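Acetylene hydratase Ahy (Pelobacter acetylenicus, PDB 2E7Z) catalyses the non-redox hydration of acetylene to acetaldehyde, using a tungsten-bis(molybdopterin guanine dinucleotide) cofactor and a [4Fe-4S] cluster. Local coordinates at residues 325-330 with 376-381; 333-338 with 468-473. All coordinates share one frame; numbering follows the deposited sequence. Where two conformers were deposited one is given.

Interaction 1: residues 325-330 with 376-381; sequences GAPHSD and YGVKYF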
loop_
_atom_site.group_PDB
_atom_site.type_symbol
_atom_site.label_atom_id
_atom_site.label_comp_id
_atom_site.label_asym_id
_atom_site.label_seq_id
_atom_site.Cartn_x
_atom_site.Cartn_y
_atom_site.Cartn_z
ATOM N N GLY A 325 -11.016 -0.620 -13.355
ATOM C CA GLY A 325 -10.415 -1.943 -13.591
ATOM C C GLY A 325 -11.378 -3.102 -13.408
ATOM O O GLY A 325 -12.560 -2.933 -13.125
ATOM N N ALA A 326 -10.850 -4.301 -13.577
ATOM C CA ALA A 326 -11.642 -5.514 -13.580
ATOM C C ALA A 326 -10.670 -6.666 -13.420
ATOM O O ALA A 326 -9.484 -6.507 -13.742
ATOM C CB ALA A 326 -12.334 -5.672 -14.923
ATOM N N PRO A 327 -11.177 -7.852 -13.034
ATOM C CA PRO A 327 -10.371 -9.066 -13.217
ATOM C C PRO A 327 -9.926 -9.160 -14.677
ATOM O O PRO A 327 -10.695 -8.799 -15.574
ATOM C CB PRO A 327 -11.336 -10.193 -12.839
ATOM C CG PRO A 327 -12.340 -9.541 -11.888
ATOM C CD PRO A 327 -12.528 -8.160 -12.513
ATOM N N HIS A 328 -8.695 -9.599 -14.927
ATOM C CA HIS A 328 -8.188 -9.567 -16.299
ATOM C C HIS A 328 -9.041 -10.480 -17.181
ATOM O O HIS A 328 -9.323 -11.626 -16.808
ATOM C CB HIS A 328 -6.731 -10.025 -16.321
ATOM C CG HIS A 328 -6.004 -9.685 -17.585
ATOM N ND1 HIS A 328 -6.316 -10.237 -18.818
ATOM C CD2 HIS A 328 -4.970 -8.838 -17.804
ATOM C CE1 HIS A 328 -5.486 -9.752 -19.730
ATOM N NE2 HIS A 328 -4.667 -8.899 -19.140
ATOM N N SER A 329 -9.484 -9.966 -18.331
ATOM C CA SER A 329 -10.408 -10.699 -19.185
ATOM C C SER A 329 -9.848 -11.993 -19.754
ATOM O O SER A 329 -10.620 -12.870 -20.131
ATOM C CB SER A 329 -10.911 -9.800 -20.342
ATOM O OG SER A 329 -9.805 -9.407 -21.147
ATOM N N ASP A 330 -8.520 -12.130 -19.803
ATOM C CA ASP A 330 -7.880 -13.290 -20.464
ATOM C C ASP A 330 -7.577 -14.419 -19.469
ATOM O O ASP A 330 -7.185 -15.505 -19.900
ATOM C CB ASP A 330 -6.506 -12.904 -21.051
ATOM C CG ASP A 330 -6.576 -12.001 -22.276
ATOM O OD1 ASP A 330 -7.632 -11.925 -22.965
ATOM O OD2 ASP A 330 -5.515 -11.377 -22.550
ATOM N N TYR A 376 -18.957 -7.909 -12.913
ATOM C CA TYR A 376 -17.662 -8.570 -13.131
ATOM C C TYR A 376 -17.738 -10.094 -13.171
ATOM O O TYR A 376 -16.749 -10.756 -13.516
ATOM C CB TYR A 376 -16.647 -8.093 -12.074
ATOM C CG TYR A 376 -16.340 -6.619 -12.192
ATOM C CD1 TYR A 376 -15.716 -6.102 -13.334
ATOM C CD2 TYR A 376 -16.694 -5.726 -11.178
ATOM C CE1 TYR A 376 -15.482 -4.755 -13.466
ATOM C CE2 TYR A 376 -16.433 -4.373 -11.297
ATOM C CZ TYR A 376 -15.851 -3.885 -12.443
ATOM O OH TYR A 376 -15.610 -2.536 -12.563
ATOM N N GLY A 377 -18.887 -10.660 -12.816
ATOM C CA GLY A 377 -19.031 -12.104 -12.771
ATOM C C GLY A 377 -18.287 -12.729 -11.604
ATOM O O GLY A 377 -18.033 -13.929 -11.585
ATOM N N VAL A 378 -17.940 -11.895 -10.627
ATOM C CA VAL A 378 -17.192 -12.330 -9.451
ATOM C C VAL A 378 -17.872 -11.710 -8.246
ATOM O O VAL A 378 -17.840 -10.495 -8.077
ATOM C CB VAL A 378 -15.704 -11.890 -9.529
ATOM C CG1 VAL A 378 -15.014 -12.147 -8.237
ATOM C CG2 VAL A 378 -14.997 -12.655 -10.638
ATOM N N LYS A 379 -18.489 -12.546 -7.419
ATOM C CA LYS A 379 -19.228 -12.081 -6.249
ATOM C C LYS A 379 -18.302 -11.408 -5.247
ATOM O O LYS A 379 -18.622 -10.346 -4.706
ATOM C CB LYS A 379 -19.942 -13.241 -5.574
ATOM C CG LYS A 379 -20.656 -12.836 -4.295
ATOM C CD LYS A 379 -21.486 -13.979 -3.765
ATOM C CE LYS A 379 -22.012 -13.651 -2.398
ATOM N NZ LYS A 379 -22.813 -14.782 -1.881
ATOM N N TYR A 380 -17.155 -12.039 -4.989
ATOM C CA TYR A 380 -16.154 -11.501 -4.081
ATOM C C TYR A 380 -14.980 -10.984 -4.912
ATOM O O TYR A 380 -14.024 -11.712 -5.165
ATOM C CB TYR A 380 -15.670 -12.577 -3.094
ATOM C CG TYR A 380 -16.755 -13.026 -2.152
ATOM C CD1 TYR A 380 -17.068 -12.279 -1.021
ATOM C CD2 TYR A 380 -17.483 -14.194 -2.404
ATOM C CE1 TYR A 380 -18.029 -12.690 -0.138
ATOM C CE2 TYR A 380 -18.488 -14.606 -1.528
ATOM C CZ TYR A 380 -18.750 -13.837 -0.399
ATOM O OH TYR A 380 -19.689 -14.198 0.523
ATOM N N PHE A 381 -15.048 -9.726 -5.332
ATOM C CA PHE A 381 -14.088 -9.132 -6.241
ATOM C C PHE A 381 -12.993 -8.623 -5.338
ATOM O O PHE A 381 -13.146 -7.635 -4.640
ATOM C CB PHE A 381 -14.784 -8.009 -7.024
ATOM C CG PHE A 381 -13.883 -7.168 -7.886
ATOM C CD1 PHE A 381 -12.672 -7.627 -8.382
ATOM C CD2 PHE A 381 -14.304 -5.885 -8.258
ATOM C CE1 PHE A 381 -11.881 -6.806 -9.185
ATOM C CE2 PHE A 381 -13.525 -5.068 -9.077
ATOM C CZ PHE A 381 -12.313 -5.533 -9.550
#
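Tyr376 lays its ring alongside the backbone of Gly325 and the side chains of Ala326 and Pro327. Its CG stands beside the backbone N (chi1 -64°), which sends the ring toward this loop. Ala326 CB packs 3.6 Å from Tyr376 CE1, and Pro327 CD lies 3.9 Å from Tyr376 CD1; both meet the ring obliquely. A methyl suits the first place, since the ring lies close to the chain. The hydroxyl lies at the far end: Tyr376 OH is 3.1 Å from Gly325 O, which accepts from Ser152 OG, and the phenol is hydrogen-bonded to Tyr544 OH. A leucine here would probably leave Tyr544 without this partner and open a gap beside Ala326. Gly377 follows with a positive phi of 72°, a backbone shape that favours glycine and turns the chain out of the helix. Val378 then adds a lighter apolar touch, its CG2 4.3 Å from Pro327 CG; a compact branched residue fits this buried place. Phe381 closes the segment. With its CG turned opposite to the backbone N (chi1 172°), the ring extends to Pro327, whose CD lies 3.7 Å from Phe381 CE1, and its CZ comes 4.1 Å from Ala326 CA. Pro327 therefore meets two aromatic rings from different directions, and its rigid, wholly apolar ring suits that task. The contact is plain packing within the DMSO reductase-type fold, away from the cofactor sites. It joins the loop after strand 322-324 to the one that follows helix 369-376, with Phe381 also resting on Ser372 of that helix and Val378 on Lys336 of the short helix 334-337.

Interaction 2: residues 333-338 with 468-473; sequences PISKIQ and NWEGIP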
loop_
_atom_site.group_PDB
_atom_site.type_symbol
_atom_site.label_atom_id
_atom_site.label_comp_id
_atom_site.label_asym_id
_atom_site.label_seq_id
_atom_site.Cartn_x
_atom_site.Cartn_y
_atom_site.Cartn_z
ATOM N N PRO A 333 -9.701 -15.462 -12.799
ATOM C CA PRO A 333 -9.561 -14.426 -11.744
ATOM C C PRO A 333 -8.905 -14.943 -10.459
ATOM O O PRO A 333 -9.243 -16.022 -9.946
ATOM C CB PRO A 333 -11.013 -13.951 -11.500
ATOM C CG PRO A 333 -11.672 -14.238 -12.807
ATOM C CD PRO A 333 -11.092 -15.580 -13.252
ATOM N N ILE A 334 -7.997 -14.136 -9.928
ATOM C CA ILE A 334 -7.424 -14.426 -8.611
ATOM C C ILE A 334 -8.571 -14.556 -7.592
ATOM O O ILE A 334 -8.541 -15.417 -6.710
ATOM C CB ILE A 334 -6.467 -13.311 -8.222
ATOM C CG1 ILE A 334 -5.177 -13.418 -9.065
ATOM C CG2 ILE A 334 -6.159 -13.314 -6.724
ATOM C CD1 ILE A 334 -4.216 -12.228 -8.917
ATOM N N SER A 335 -9.594 -13.702 -7.727
ATOM C CA SER A 335 -10.712 -13.737 -6.809
ATOM C C SER A 335 -11.377 -15.094 -6.769
ATOM O O SER A 335 -11.817 -15.513 -5.702
ATOM C CB SER A 335 -11.792 -12.722 -7.227
ATOM O OG SER A 335 -11.263 -11.398 -7.206
ATOM N N LYS A 336 -11.455 -15.765 -7.917
ATOM C CA LYS A 336 -12.117 -17.071 -7.981
ATOM C C LYS A 336 -11.231 -18.148 -7.352
ATOM O O LYS A 336 -11.705 -19.020 -6.634
ATOM C CB LYS A 336 -12.454 -17.400 -9.427
ATOM C CG LYS A 336 -13.382 -16.371 -10.068
ATOM C CD LYS A 336 -14.074 -16.936 -11.291
ATOM C CE LYS A 336 -15.463 -16.335 -11.448
ATOM N NZ LYS A 336 -16.288 -16.553 -10.234
ATOM N N ILE A 337 -9.913 -18.052 -7.601
ATOM C CA ILE A 337 -8.939 -18.985 -7.001
ATOM C C ILE A 337 -8.980 -18.866 -5.469
ATOM O O ILE A 337 -8.849 -19.858 -4.761
ATOM C CB ILE A 337 -7.504 -18.774 -7.599
ATOM C CG1 ILE A 337 -7.562 -19.157 -9.077
ATOM C CG2 ILE A 337 -6.464 -19.621 -6.849
ATOM C CD1 ILE A 337 -6.338 -18.754 -9.885
ATOM N N GLN A 338 -9.211 -17.661 -4.969
ATOM C CA GLN A 338 -9.244 -17.421 -3.517
ATOM C C GLN A 338 -10.410 -18.109 -2.775
ATOM O O GLN A 338 -10.330 -18.279 -1.569
ATOM C CB GLN A 338 -9.256 -15.927 -3.216
ATOM C CG GLN A 338 -7.970 -15.244 -3.616
ATOM C CD GLN A 338 -7.969 -13.752 -3.373
ATOM O OE1 GLN A 338 -9.022 -13.107 -3.532
ATOM N NE2 GLN A 338 -6.795 -13.166 -3.023
ATOM N N ASN A 468 -0.952 -8.939 -10.390
ATOM C CA ASN A 468 -1.125 -9.517 -9.064
ATOM C C ASN A 468 -1.791 -8.637 -8.028
ATOM O O ASN A 468 -1.932 -9.014 -6.860
ATOM C CB ASN A 468 0.201 -10.069 -8.622
ATOM C CG ASN A 468 0.599 -11.244 -9.499
ATOM O OD1 ASN A 468 1.553 -11.175 -10.286
ATOM N ND2 ASN A 468 -0.208 -12.299 -9.441
ATOM N N TRP A 469 -2.252 -7.481 -8.510
ATOM C CA TRP A 469 -3.306 -6.735 -7.843
ATOM C C TRP A 469 -4.479 -6.803 -8.801
ATOM O O TRP A 469 -4.439 -6.220 -9.894
ATOM C CB TRP A 469 -2.891 -5.281 -7.614
ATOM C CG TRP A 469 -1.976 -5.051 -6.421
ATOM C CD1 TRP A 469 -1.831 -5.843 -5.320
ATOM C CD2 TRP A 469 -1.132 -3.915 -6.216
ATOM N NE1 TRP A 469 -0.944 -5.266 -4.440
ATOM C CE2 TRP A 469 -0.493 -4.087 -4.972
ATOM C CE3 TRP A 469 -0.832 -2.777 -6.979
ATOM C CZ2 TRP A 469 0.419 -3.166 -4.473
ATOM C CZ3 TRP A 469 0.077 -1.870 -6.477
ATOM C CH2 TRP A 469 0.685 -2.060 -5.241
ATOM N N GLU A 470 -5.499 -7.552 -8.404
ATOM C CA GLU A 470 -6.624 -7.794 -9.300
ATOM C C GLU A 470 -7.432 -6.535 -9.473
ATOM O O GLU A 470 -7.929 -5.949 -8.497
ATOM C CB GLU A 470 -7.454 -8.956 -8.778
ATOM C CG GLU A 470 -8.650 -9.294 -9.673
ATOM C CD GLU A 470 -8.828 -10.790 -9.930
ATOM O OE1 GLU A 470 -8.051 -11.355 -10.729
ATOM O OE2 GLU A 470 -9.762 -11.408 -9.366
ATOM N N GLY A 471 -7.538 -6.112 -10.726
ATOM C CA GLY A 471 -8.122 -4.802 -11.042
ATOM C C GLY A 471 -7.269 -4.128 -12.103
ATOM O O GLY A 471 -7.785 -3.513 -13.033
ATOM N N ILE A 472 -5.953 -4.282 -12.015
ATOM C CA ILE A 472 -5.087 -3.655 -13.010
ATOM C C ILE A 472 -5.444 -4.233 -14.385
ATOM O O ILE A 472 -5.473 -5.441 -14.542
ATOM C CB ILE A 472 -3.604 -3.906 -12.704
ATOM C CG1 ILE A 472 -3.232 -3.372 -11.322
ATOM C CG2 ILE A 472 -2.712 -3.243 -13.778
ATOM C CD1 ILE A 472 -1.782 -3.696 -10.909
ATOM N N PRO A 473 -5.778 -3.367 -15.361
ATOM C CA PRO A 473 -6.288 -3.851 -16.639
ATOM C C PRO A 473 -5.219 -4.281 -17.667
ATOM O O PRO A 473 -5.460 -4.189 -18.870
ATOM C CB PRO A 473 -7.078 -2.647 -17.161
ATOM C CG PRO A 473 -6.358 -1.480 -16.621
ATOM C CD PRO A 473 -5.819 -1.891 -15.274
#
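Glu470 drives its carboxylate against the start of helix 334-337, where Ile334 and Ser335 grip both oxygens. Ile334 N donates to Glu470 OE1 at 2.9 Å, on the syn side. Glu470 OE2 takes two bonds: Ser335 N reaches it at 2.8 Å from above the carboxylate plane, and Ser335 OG at 2.6 Å on the anti side. A bend at chi2 (135°) turns the end of the glutamate chain to the helix. Pro333 occupies the N-cap position and has no side-chain acceptor of its own, so a carboxylate from a distant loop serves the first-turn amides, whose partial positive charge would probably favour the ionised form; Arg520 is only a long, weak ion-pair partner for OE1. Serine suits its place because its short hydroxyl also accepts from His382 N while giving to the glutamate. The tight polar grip gives way to a looser fit at Ile334: its CB rests 3.6 Å from Glu470 OE1, and its CD1 stays 4.1 Å from Asn468 CA. On the outer side of the helix Lys336, which is exposed, takes no part in the contact with the 468-473 loop.

Overall arrangement
The segments alternate along the chain, 325-330, 333-338, 376-381 and 468-473, so interactions 1 and 2 interlock, with centres about 7 Å apart. All four belong to the molybdopterin oxidoreductase region of the chain. The two contacts also touch directly: Ala326 N lies 3.2 Å from Gly471 O in a probable hydrogen bond, and Tyr380 O packs 3.2 Å from Ser335 CB. Helix 334-337 thus meets both the loop after helix 369-376 and the loop between strands 452-455 and 474-476. Interaction 1 lies farther from the chain's centre, whereas interaction 2 approaches the cofactors; together they join three loops and the short helix into one continuous patch beside the loop whose Trp469 touches the active-site residue Asp10.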